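Local coordinates for esterase YbfF (Escherichia coli, PDB 3BF7), which is an alpha/beta-hydrolase esterase that probably cleaves ester and thioester substrates in a crevice between its core domain and a helical cap, at residues A[17-23]-A[82-88]; A[67-72]-A[94-98]; A[72-76]-A[102-106]. The protein carries 1 engineered substitution. All blocks are in the same frame, centred on the assembly; numbering follows the deposited sequence.

Interaction 1. Residues A[17-23]-A[82-88]; sequences SPIVLVH and KATFIGH
I86 and L21 lie side by side on neighbouring parallel strands, 83-88 and 19-22, in the middle of the alpha/beta-hydrolase sheet. Five backbone bonds of 2.8 to 2.9 Å join them in the alternating parallel pattern: T84 N to P18 O, V20 N to T84 O, I86 N to V20 O, V22 N to I86 O and H88 N to V22 O. All are nearly straight. On the face that carries I19, L21, T84 and I86, the isoleucine I86 is the bump: its CD1 sits over the notch between two methyls, 3.7 Å from I19 CG2 and 3.8 Å from L21 CD2. L21 stands on the same face, and its CD2 branch leans over to come 3.6 Å from I86 CB.

The other face is built of V20, V22 and F85 and is roofed by L71 and L75 of helix 64-78. With CG beside its own backbone N (chi1 -74°), F85 leans its ring toward V20, whose CB meets CE1 obliquely at 3.6 Å. Further along the strand, G87 has no side chain to set beside V22, and the backbones draw together there, with G87 CA 3.2 Å from V22 O. Strand 83-88 then runs into what appears to be the nucleophile elbow; H88 turns its ring away from strand 19-22, and its NE2 is bonded to the carbonyl of H234.

At the opposite end the small A83 methyl fits between the P18 ring and V20 CG2. S17 OG has its main partner in D107, while a water molecule bridges the two strand starts, donating to S17 O and lying 2.7 Å from T84 OG1.

Interaction 2. Residues A[67-72]-A[94-98]; sequences MAQDLV and AVMAL
A68 points its methyl straight at helix 90-101, meeting the turn formed by A94, A97 and L98. The two helices belong to the layer that packs on one side of the alpha/beta-hydrolase sheet: helix 64-78 lies in the crossover between strands 45-48 and 83-88, and helix 90-101 in the next one, leading to strand 106-112. Their segments cross steeply, at -75°, with the axes 8.3 Å apart.

Alanines allow this approach. A68 CB rests against the backbone of the other helix, 3.7 Å from L98 N, and A94 answers from its own side with its CB 3.8 Å from M67 CB. Only the root of the methionine takes part; the rest of the chain leads away toward V50 and M90.

Nearer the sheet, L71 extends its CD1 branch between the helices, where it loosely faces A94, V95 and L98; its closest methyl there is L98 CD2, at 4.2 Å. On the sheet side, F85 of strand 83-88 touches L71, V95 and L98, packing against both helices.

L98 reaches back across helix 64-78. With CG opposite the backbone N (chi1 180°) and chi2 near 61°, its CD1 comes beside the A68 carbonyl, 3.7 Å from A68 O. The L98 and V72 side chains meet at a slant and press tightly, L98 CD1 lying 3.5 Å from V72 CG2.

Interaction 3. Residues A[72-76]-A[102-106]; sequences VDTLD and APDRI
V72 and A102 make the nearest backbone approach, their CA atoms 7.5 Å apart, where helical residues 72-76 face a short 3-10 turn, 103-105, that follows the last turn of helix 90-101. Across this gap V72 CG2 touches the methyl of A102 at 3.9 Å, and R105 supplies most of the remaining contact. Its side chain bends twice (chi2 -57°, chi3 -70°), which carries the guanidinium over to the helix surface, sliding past L75 in the opposite direction.

There it forms a salt bridge with D76. NH1 and NH2 grip the aspartate end-on, but both converge on one oxygen: NH2 lies 2.8 Å from D76 OD1, nearly in line with its C-O bond, and NH1 is 3.0 Å from the same D76 OD1, on the syn side and somewhat out of the carboxylate plane. OD1 lies close to the guanidinium plane, and the carboxylate and guanidinium planes are tilted only 18° from each other.

In the alpha/beta-hydrolase fold this contact ties helix 64-78 to the connection that leads into strand 106-112. The guanidinium has further partners on the link to strand 83-88, NE bonding to D81 O and NH2 to I80 O, which help fix its rotation. Apolar groups flank it as well: L75 CD1 lies over one face, L75 CB is 3.5 Å from R105 NH2, and V72 CG1 approaches R105 NH1 to 3.7 Å.

Along the chain the segments alternate, 17-23, 67-72, 72-76, 82-88, 94-98 and 102-106, so the three contacts interlock within one alpha/beta-hydrolase core. The centre of interaction 1 lies about 10 Å from that of interaction 2 and 11 Å from that of interaction 3; the latter two are about 8 Å apart and share V72 on helix 64-78. F85 joins sheet to helices, its CB 3.4 Å from V95 CG1, while A83 N probably bonds R105 O, at 3.0 Å. Interaction 3 lies toward the surface. Both helices therefore pack against strand 83-88, which leads into the probable nucleophile elbow.

Interaction 1. Residues A[17-23]-A[82-88]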
ATOM      1  N   SER A  17      10.904  13.181  10.656  1.00 14.34           N
ATOM      2  CA  SER A  17      10.048  13.546   9.540  1.00 13.39           C
ATOM      3  C   SER A  17       8.733  12.805   9.739  1.00 12.15           C
ATOM      4  O   SER A  17       8.709  11.721  10.321  1.00 11.98           O
ATOM      5  CB  SER A  17      10.665  13.101   8.211  1.00 15.47           C
ATOM      6  OG  SER A  17      11.924  13.708   7.987  1.00 17.53           O
ATOM      7  N   PRO A  18       7.618  13.391   9.285  1.00 10.62           N
ATOM      8  CA  PRO A  18       6.334  12.706   9.446  1.00  9.84           C
ATOM      9  C   PRO A  18       6.340  11.465   8.558  1.00  8.23           C
ATOM     10  O   PRO A  18       7.124  11.383   7.611  1.00  8.62           O
ATOM     11  CB  PRO A  18       5.326  13.752   8.980  1.00 10.90           C
ATOM     12  CG  PRO A  18       6.103  14.519   7.947  1.00 13.12           C
ATOM     13  CD  PRO A  18       7.446  14.688   8.610  1.00 12.52           C
ATOM     14  N   ILE A  19       5.476  10.506   8.870  1.00  7.63           N
ATOM     15  CA  ILE A  19       5.381   9.278   8.092  1.00  7.16           C
ATOM     16  C   ILE A  19       4.011   9.140   7.442  1.00  6.66           C
ATOM     17  O   ILE A  19       2.982   9.237   8.107  1.00  7.43           O
ATOM     18  CB  ILE A  19       5.640   8.029   8.973  1.00  7.16           C
ATOM     19  CG1 ILE A  19       7.089   8.037   9.475  1.00  8.16           C
ATOM     20  CG2 ILE A  19       5.342   6.753   8.181  1.00  8.32           C
ATOM     21  CD1 ILE A  19       7.433   6.883  10.400  1.00  8.98           C
ATOM     22  N   VAL A  20       4.019   8.926   6.130  1.00  6.32           N
ATOM     23  CA  VAL A  20       2.797   8.736   5.358  1.00  6.18           C
ATOM     24  C   VAL A  20       2.719   7.248   5.025  1.00  5.96           C
ATOM     25  O   VAL A  20       3.666   6.683   4.477  1.00  6.71           O
ATOM     26  CB  VAL A  20       2.829   9.554   4.044  1.00  6.64           C
ATOM     27  CG1 VAL A  20       1.576   9.277   3.221  1.00  7.40           C
ATOM     28  CG2 VAL A  20       2.942  11.039   4.359  1.00  7.66           C
ATOM     29  N   LEU A  21       1.595   6.625   5.371  1.00  5.94           N
ATOM     30  CA  LEU A  21       1.368   5.200   5.134  1.00  6.12           C
ATOM     31  C   LEU A  21       0.383   5.034   3.983  1.00  5.62           C
ATOM     32  O   LEU A  21      -0.692   5.643   3.987  1.00  6.32           O
ATOM     33  CB  LEU A  21       0.811   4.550   6.403  1.00  7.02           C
ATOM     34  CG  LEU A  21       1.706   4.644   7.639  1.00  8.68           C
ATOM     35  CD1 LEU A  21       0.899   4.311   8.881  1.00 11.17           C
ATOM     36  CD2 LEU A  21       2.892   3.710   7.496  1.00 14.52           C
ATOM     37  N   VAL A  22       0.748   4.192   3.018  1.00  5.57           N
ATOM     38  CA  VAL A  22      -0.063   3.970   1.823  1.00  5.70           C
ATOM     39  C   VAL A  22      -0.380   2.487   1.606  1.00  5.81           C
ATOM     40  O   VAL A  22       0.515   1.677   1.361  1.00  5.95           O
ATOM     41  CB  VAL A  22       0.669   4.521   0.571  1.00  5.94           C
ATOM     42  CG1 VAL A  22      -0.285   4.577  -0.611  1.00  6.95           C
ATOM     43  CG2 VAL A  22       1.251   5.898   0.869  1.00  7.35           C
ATOM     44  N   HIS A  23      -1.664   2.150   1.686  1.00  5.74           N
ATOM     45  CA  HIS A  23      -2.144   0.778   1.527  1.00  6.26           C
ATOM     46  C   HIS A  23      -2.110   0.251   0.089  1.00  5.78           C
ATOM     47  O   HIS A  23      -1.818   0.988  -0.854  1.00  6.20           O
ATOM     48  CB  HIS A  23      -3.575   0.688   2.060  1.00  6.09           C
ATOM     49  CG  HIS A  23      -4.566   1.440   1.228  1.00  5.83           C
ATOM     50  ND1 HIS A  23      -5.052   0.955   0.034  1.00  5.38           N
ATOM     51  CD2 HIS A  23      -5.112   2.670   1.382  1.00  5.59           C
ATOM     52  CE1 HIS A  23      -5.851   1.853  -0.513  1.00  5.95           C
ATOM     53  NE2 HIS A  23      -5.905   2.905   0.286  1.00  6.29           N
ATOM     54  N   LYS A  82       8.483  17.590   3.503  1.00 14.58           N
ATOM     55  CA  LYS A  82       9.080  16.291   3.224  1.00 14.17           C
ATOM     56  C   LYS A  82       8.596  15.257   4.229  1.00 12.13           C
ATOM     57  O   LYS A  82       8.392  15.567   5.403  1.00 12.35           O
ATOM     58  CB  LYS A  82      10.606  16.405   3.280  1.00 17.02           C
ATOM     59  CG  LYS A  82      11.357  15.124   2.953  1.00 20.89           C
ATOM     60  CD  LYS A  82      12.865  15.328   3.046  1.00 23.89           C
ATOM     61  CE  LYS A  82      13.290  15.734   4.451  1.00 26.05           C
ATOM     62  NZ  LYS A  82      14.764  15.929   4.564  1.00 28.00           N
ATOM     63  N   ALA A  83       8.411  14.027   3.766  1.00 10.43           N
ATOM     64  CA  ALA A  83       7.951  12.965   4.645  1.00  9.26           C
ATOM     65  C   ALA A  83       8.563  11.629   4.282  1.00  8.33           C
ATOM     66  O   ALA A  83       9.064  11.437   3.175  1.00  8.71           O
ATOM     67  CB  ALA A  83       6.430  12.857   4.581  1.00 10.39           C
ATOM     68  N   THR A  84       8.543  10.719   5.245  1.00  7.78           N
ATOM     69  CA  THR A  84       9.013   9.363   5.029  1.00  7.52           C
ATOM     70  C   THR A  84       7.754   8.640   4.565  1.00  7.08           C
ATOM     71  O   THR A  84       6.668   8.878   5.095  1.00  7.66           O
ATOM     72  CB  THR A  84       9.543   8.755   6.338  1.00  8.20           C
ATOM     73  OG1 THR A  84      10.848   9.284   6.592  1.00  9.55           O
ATOM     74  CG2 THR A  84       9.616   7.233   6.260  1.00  8.43           C
ATOM     75  N   PHE A  85       7.894   7.779   3.564  1.00  6.24           N
ATOM     76  CA  PHE A  85       6.757   7.052   3.016  1.00  6.59           C
ATOM     77  C   PHE A  85       6.901   5.551   3.180  1.00  6.82           C
ATOM     78  O   PHE A  85       7.963   4.986   2.909  1.00  6.95           O
ATOM     79  CB  PHE A  85       6.605   7.368   1.528  1.00  7.31           C
ATOM     80  CG  PHE A  85       6.045   8.734   1.249  1.00  7.51           C
ATOM     81  CD1 PHE A  85       4.685   8.902   1.008  1.00  7.29           C
ATOM     82  CD2 PHE A  85       6.872   9.853   1.226  1.00  7.75           C
ATOM     83  CE1 PHE A  85       4.156  10.164   0.746  1.00  8.28           C
ATOM     84  CE2 PHE A  85       6.351  11.120   0.968  1.00  8.84           C
ATOM     85  CZ  PHE A  85       4.990  11.271   0.725  1.00  9.07           C
ATOM     86  N   ILE A  86       5.817   4.915   3.613  1.00  6.39           N
ATOM     87  CA  ILE A  86       5.772   3.468   3.789  1.00  6.07           C
ATOM     88  C   ILE A  86       4.556   2.980   3.006  1.00  5.06           C
ATOM     89  O   ILE A  86       3.426   3.372   3.299  1.00  6.04           O
ATOM     90  CB  ILE A  86       5.601   3.082   5.277  1.00  7.04           C
ATOM     91  CG1 ILE A  86       6.781   3.620   6.092  1.00  7.85           C
ATOM     92  CG2 ILE A  86       5.492   1.569   5.418  1.00  8.27           C
ATOM     93  CD1 ILE A  86       6.694   3.336   7.584  1.00 10.21           C
ATOM     94  N   GLY A  87       4.782   2.137   2.005  1.00  5.59           N
ATOM     95  CA  GLY A  87       3.670   1.654   1.212  1.00  6.00           C
ATOM     96  C   GLY A  87       3.676   0.157   1.005  1.00  5.71           C
ATOM     97  O   GLY A  87       4.734  -0.463   0.834  1.00  6.21           O
ATOM     98  N   HIS A  88       2.483  -0.428   1.033  1.00  5.78           N
ATOM     99  CA  HIS A  88       2.322  -1.856   0.812  1.00  5.98           C
ATOM    100  C   HIS A  88       1.806  -2.124  -0.599  1.00  5.66           C
ATOM    101  O   HIS A  88       0.801  -1.543  -1.022  1.00  5.99           O
ATOM    102  CB  HIS A  88       1.323  -2.455   1.803  1.00  6.41           C
ATOM    103  CG  HIS A  88       1.006  -3.893   1.531  1.00  6.19           C
ATOM    104  ND1 HIS A  88      -0.268  -4.338   1.247  1.00  6.50           N
ATOM    105  CD2 HIS A  88       1.807  -4.985   1.482  1.00  6.92           C
ATOM    106  CE1 HIS A  88      -0.236  -5.642   1.034  1.00  7.26           C
ATOM    107  NE2 HIS A  88       1.010  -6.059   1.169  1.00  6.23           N
TER
HETATM  108  O   HOH W   1      10.550   9.815   9.222  1.00 18.98           O
HETATM  109  O   HOH W   2      11.194  16.480   7.054  1.00 49.51           O

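Interaction 2. Residues A[67-72]-A[94-98]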
ATOM      1  N   MET A  67      -1.007   8.455  -8.965  1.00  8.25           N
ATOM      2  CA  MET A  67      -1.043   8.157  -7.539  1.00  7.51           C
ATOM      3  C   MET A  67       0.082   8.893  -6.813  1.00  7.04           C
ATOM      4  O   MET A  67      -0.084   9.318  -5.672  1.00  7.89           O
ATOM      5  CB  MET A  67      -0.953   6.646  -7.309  1.00  7.37           C
ATOM      6  CG  MET A  67      -2.245   5.914  -7.660  1.00  8.63           C
ATOM      7  SD  MET A  67      -2.235   4.147  -7.278  1.00  8.94           S
ATOM      8  CE  MET A  67      -2.132   3.445  -8.918  1.00  8.72           C
ATOM      9  N   ALA A  68       1.222   9.052  -7.479  1.00  7.27           N
ATOM     10  CA  ALA A  68       2.348   9.764  -6.881  1.00  8.19           C
ATOM     11  C   ALA A  68       1.974  11.239  -6.729  1.00  8.28           C
ATOM     12  O   ALA A  68       2.239  11.854  -5.698  1.00  9.06           O
ATOM     13  CB  ALA A  68       3.589   9.618  -7.757  1.00  9.35           C
ATOM     14  N   GLN A  69       1.354  11.803  -7.762  1.00  8.72           N
ATOM     15  CA  GLN A  69       0.935  13.200  -7.715  1.00  9.67           C
ATOM     16  C   GLN A  69      -0.072  13.409  -6.588  1.00  8.56           C
ATOM     17  O   GLN A  69      -0.062  14.448  -5.925  1.00  9.13           O
ATOM     18  CB  GLN A  69       0.300  13.619  -9.042  1.00 11.86           C
ATOM     19  CG  GLN A  69      -0.196  15.059  -9.048  1.00 17.42           C
ATOM     20  CD  GLN A  69       0.935  16.061  -8.978  1.00 20.17           C
ATOM     21  OE1 GLN A  69       1.826  16.067  -9.829  1.00 23.04           O
ATOM     22  NE2 GLN A  69       0.907  16.921  -7.965  1.00 22.66           N
ATOM     23  N   ASP A  70      -0.949  12.432  -6.378  1.00  7.80           N
ATOM     24  CA  ASP A  70      -1.935  12.533  -5.305  1.00  7.63           C
ATOM     25  C   ASP A  70      -1.205  12.703  -3.972  1.00  7.69           C
ATOM     26  O   ASP A  70      -1.654  13.447  -3.102  1.00  7.97           O
ATOM     27  CB  ASP A  70      -2.802  11.272  -5.227  1.00  7.53           C
ATOM     28  CG  ASP A  70      -3.740  11.114  -6.408  1.00  7.72           C
ATOM     29  OD1 ASP A  70      -4.304  10.008  -6.541  1.00  8.93           O
ATOM     30  OD2 ASP A  70      -3.927  12.074  -7.190  1.00  8.95           O
ATOM     31  N   LEU A  71      -0.090  11.995  -3.809  1.00  7.47           N
ATOM     32  CA  LEU A  71       0.680  12.093  -2.577  1.00  7.66           C
ATOM     33  C   LEU A  71       1.255  13.501  -2.441  1.00  8.61           C
ATOM     34  O   LEU A  71       1.252  14.075  -1.354  1.00  8.43           O
ATOM     35  CB  LEU A  71       1.789  11.031  -2.551  1.00  8.19           C
ATOM     36  CG  LEU A  71       1.295   9.572  -2.519  1.00  7.59           C
ATOM     37  CD1 LEU A  71       2.477   8.616  -2.554  1.00  9.22           C
ATOM     38  CD2 LEU A  71       0.460   9.330  -1.268  1.00  9.02           C
ATOM     39  N   VAL A  72       1.741  14.068  -3.543  1.00  8.66           N
ATOM     40  CA  VAL A  72       2.279  15.426  -3.508  1.00  9.98           C
ATOM     41  C   VAL A  72       1.165  16.416  -3.155  1.00  9.33           C
ATOM     42  O   VAL A  72       1.349  17.292  -2.309  1.00 10.13           O
ATOM     43  CB  VAL A  72       2.886  15.836  -4.870  1.00 10.80           C
ATOM     44  CG1 VAL A  72       3.315  17.299  -4.830  1.00 13.48           C
ATOM     45  CG2 VAL A  72       4.079  14.955  -5.194  1.00 12.14           C
ATOM     46  N   ALA A  94       3.193   3.258  -5.608  1.00  5.73           N
ATOM     47  CA  ALA A  94       2.903   4.690  -5.659  1.00  6.47           C
ATOM     48  C   ALA A  94       4.044   5.479  -5.011  1.00  5.63           C
ATOM     49  O   ALA A  94       4.473   6.514  -5.528  1.00  6.33           O
ATOM     50  CB  ALA A  94       1.587   4.986  -4.946  1.00  7.38           C
ATOM     51  N   VAL A  95       4.536   4.984  -3.881  1.00  6.12           N
ATOM     52  CA  VAL A  95       5.626   5.636  -3.170  1.00  6.06           C
ATOM     53  C   VAL A  95       6.919   5.575  -3.981  1.00  6.21           C
ATOM     54  O   VAL A  95       7.680   6.544  -4.020  1.00  6.61           O
ATOM     55  CB  VAL A  95       5.825   4.985  -1.784  1.00  8.22           C
ATOM     56  CG1 VAL A  95       7.148   5.424  -1.168  1.00 11.31           C
ATOM     57  CG2 VAL A  95       4.653   5.356  -0.881  1.00  8.94           C
ATOM     58  N   MET A  96       7.179   4.441  -4.626  1.00  6.20           N
ATOM     59  CA  MET A  96       8.378   4.343  -5.445  1.00  6.46           C
ATOM     60  C   MET A  96       8.270   5.308  -6.627  1.00  6.55           C
ATOM     61  O   MET A  96       9.253   5.944  -7.005  1.00  6.79           O
ATOM     62  CB  MET A  96       8.594   2.912  -5.943  1.00  6.59           C
ATOM     63  CG  MET A  96       9.020   1.953  -4.838  1.00  6.37           C
ATOM     64  SD  MET A  96       9.445   0.295  -5.414  1.00  6.57           S
ATOM     65  CE  MET A  96       7.823  -0.344  -5.850  1.00  7.38           C
ATOM     66  N   ALA A  97       7.079   5.426  -7.207  1.00  6.83           N
ATOM     67  CA  ALA A  97       6.880   6.336  -8.330  1.00  7.65           C
ATOM     68  C   ALA A  97       7.091   7.785  -7.889  1.00  7.38           C
ATOM     69  O   ALA A  97       7.511   8.627  -8.687  1.00  8.05           O
ATOM     70  CB  ALA A  97       5.481   6.160  -8.907  1.00  8.18           C
ATOM     71  N   LEU A  98       6.804   8.074  -6.622  1.00  6.93           N
ATOM     72  CA  LEU A  98       6.981   9.423  -6.105  1.00  7.35           C
ATOM     73  C   LEU A  98       8.448   9.845  -6.157  1.00  7.69           C
ATOM     74  O   LEU A  98       8.744  11.029  -6.313  1.00  8.19           O
ATOM     75  CB  LEU A  98       6.461   9.520  -4.668  1.00  7.61           C
ATOM     76  CG  LEU A  98       6.588  10.897  -3.998  1.00  8.20           C
ATOM     77  CD1 LEU A  98       5.800  11.942  -4.777  1.00 10.44           C
ATOM     78  CD2 LEU A  98       6.082  10.808  -2.565  1.00  9.56           C
TER

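Interaction 3. Residues A[72-76]-A[102-106]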
ATOM      1  N   VAL A  72       1.741  14.068  -3.543  1.00  8.66           N
ATOM      2  CA  VAL A  72       2.279  15.426  -3.508  1.00  9.98           C
ATOM      3  C   VAL A  72       1.165  16.416  -3.155  1.00  9.33           C
ATOM      4  O   VAL A  72       1.349  17.292  -2.309  1.00 10.13           O
ATOM      5  CB  VAL A  72       2.886  15.836  -4.870  1.00 10.80           C
ATOM      6  CG1 VAL A  72       3.315  17.299  -4.830  1.00 13.48           C
ATOM      7  CG2 VAL A  72       4.079  14.955  -5.194  1.00 12.14           C
ATOM      8  N   ASP A  73       0.010  16.271  -3.796  1.00  9.82           N
ATOM      9  CA  ASP A  73      -1.114  17.164  -3.535  1.00 10.35           C
ATOM     10  C   ASP A  73      -1.565  17.071  -2.085  1.00 10.56           C
ATOM     11  O   ASP A  73      -1.987  18.066  -1.488  1.00 10.70           O
ATOM     12  CB  ASP A  73      -2.300  16.837  -4.443  1.00 10.74           C
ATOM     13  CG  ASP A  73      -2.021  17.124  -5.902  1.00 11.72           C
ATOM     14  OD1 ASP A  73      -1.166  17.985  -6.192  1.00 12.87           O
ATOM     15  OD2 ASP A  73      -2.675  16.497  -6.759  1.00 12.45           O
ATOM     16  N   THR A  74      -1.480  15.871  -1.526  1.00  9.95           N
ATOM     17  CA  THR A  74      -1.882  15.646  -0.148  1.00 10.95           C
ATOM     18  C   THR A  74      -0.883  16.301   0.805  1.00 11.28           C
ATOM     19  O   THR A  74      -1.278  16.915   1.799  1.00 11.55           O
ATOM     20  CB  THR A  74      -2.021  14.134   0.128  1.00 11.09           C
ATOM     21  OG1 THR A  74      -3.050  13.599  -0.715  1.00 10.77           O
ATOM     22  CG2 THR A  74      -2.384  13.878   1.584  1.00 12.10           C
ATOM     23  N   LEU A  75       0.407  16.188   0.499  1.00 11.03           N
ATOM     24  CA  LEU A  75       1.429  16.820   1.332  1.00 11.39           C
ATOM     25  C   LEU A  75       1.245  18.335   1.283  1.00 12.27           C
ATOM     26  O   LEU A  75       1.362  19.014   2.303  1.00 12.16           O
ATOM     27  CB  LEU A  75       2.841  16.479   0.844  1.00 12.00           C
ATOM     28  CG  LEU A  75       3.396  15.064   1.029  1.00 12.61           C
ATOM     29  CD1 LEU A  75       4.834  15.038   0.528  1.00 12.31           C
ATOM     30  CD2 LEU A  75       3.337  14.654   2.493  1.00 13.63           C
ATOM     31  N   ASP A  76       0.968  18.864   0.094  1.00 12.57           N
ATOM     32  CA  ASP A  76       0.770  20.303  -0.060  1.00 13.75           C
ATOM     33  C   ASP A  76      -0.429  20.765   0.763  1.00 13.92           C
ATOM     34  O   ASP A  76      -0.393  21.824   1.393  1.00 14.84           O
ATOM     35  CB  ASP A  76       0.546  20.675  -1.532  1.00 13.04           C
ATOM     36  CG  ASP A  76       1.816  20.589  -2.364  1.00 12.86           C
ATOM     37  OD1 ASP A  76       2.921  20.543  -1.786  1.00 13.13           O
ATOM     38  OD2 ASP A  76       1.708  20.587  -3.608  1.00 13.98           O
ATOM     39  N   ALA A 102       8.708  13.618  -7.509  1.00 11.34           N
ATOM     40  CA  ALA A 102       9.097  14.687  -6.589  1.00 11.05           C
ATOM     41  C   ALA A 102       9.999  14.150  -5.485  1.00 11.10           C
ATOM     42  O   ALA A 102       9.608  14.088  -4.320  1.00 10.24           O
ATOM     43  CB  ALA A 102       7.850  15.321  -5.985  1.00 13.06           C
ATOM     44  N   PRO A 103      11.235  13.772  -5.839  1.00 11.30           N
ATOM     45  CA  PRO A 103      12.187  13.235  -4.861  1.00 12.89           C
ATOM     46  C   PRO A 103      12.449  14.106  -3.635  1.00 13.60           C
ATOM     47  O   PRO A 103      12.695  13.585  -2.546  1.00 13.67           O
ATOM     48  CB  PRO A 103      13.447  13.005  -5.695  1.00 13.98           C
ATOM     49  CG  PRO A 103      13.339  14.045  -6.772  1.00 13.42           C
ATOM     50  CD  PRO A 103      11.882  13.960  -7.150  1.00 12.70           C
ATOM     51  N   ASP A 104      12.391  15.422  -3.802  1.00 13.80           N
ATOM     52  CA  ASP A 104      12.647  16.324  -2.684  1.00 14.62           C
ATOM     53  C   ASP A 104      11.567  16.284  -1.605  1.00 13.57           C
ATOM     54  O   ASP A 104      11.752  16.832  -0.516  1.00 14.51           O
ATOM     55  CB  ASP A 104      12.821  17.760  -3.186  1.00 18.12           C
ATOM     56  CG  ASP A 104      14.012  17.911  -4.117  1.00 21.38           C
ATOM     57  OD1 ASP A 104      15.071  17.315  -3.829  1.00 23.31           O
ATOM     58  OD2 ASP A 104      13.892  18.632  -5.129  1.00 25.04           O
ATOM     59  N   ARG A 105      10.446  15.633  -1.897  1.00 12.09           N
ATOM     60  CA  ARG A 105       9.360  15.547  -0.927  1.00 11.69           C
ATOM     61  C   ARG A 105       9.439  14.263  -0.100  1.00 11.27           C
ATOM     62  O   ARG A 105       8.615  14.041   0.790  1.00 11.04           O
ATOM     63  CB  ARG A 105       8.002  15.618  -1.636  1.00 12.24           C
ATOM     64  CG  ARG A 105       7.818  16.841  -2.538  1.00 12.82           C
ATOM     65  CD  ARG A 105       8.021  18.156  -1.786  1.00 13.19           C
ATOM     66  NE  ARG A 105       6.953  18.446  -0.831  1.00 12.60           N
ATOM     67  CZ  ARG A 105       5.754  18.921  -1.160  1.00 12.08           C
ATOM     68  NH1 ARG A 105       5.454  19.164  -2.428  1.00 12.05           N
ATOM     69  NH2 ARG A 105       4.855  19.161  -0.215  1.00 12.43           N
ATOM     70  N   ILE A 106      10.436  13.429  -0.386  1.00 11.04           N
ATOM     71  CA  ILE A 106      10.614  12.163   0.324  1.00 12.32           C
ATOM     72  C   ILE A 106      11.894  12.121   1.155  1.00 13.13           C
ATOM     73  O   ILE A 106      12.959  12.551   0.704  1.00 14.58           O
ATOM     74  CB  ILE A 106      10.680  10.973  -0.658  1.00 13.98           C
ATOM     75  CG1 ILE A 106       9.471  10.989  -1.589  1.00 15.48           C
ATOM     76  CG2 ILE A 106      10.730   9.659   0.116  1.00 13.55           C
ATOM     77  CD1 ILE A 106       9.550   9.957  -2.696  1.00 17.05           C
TER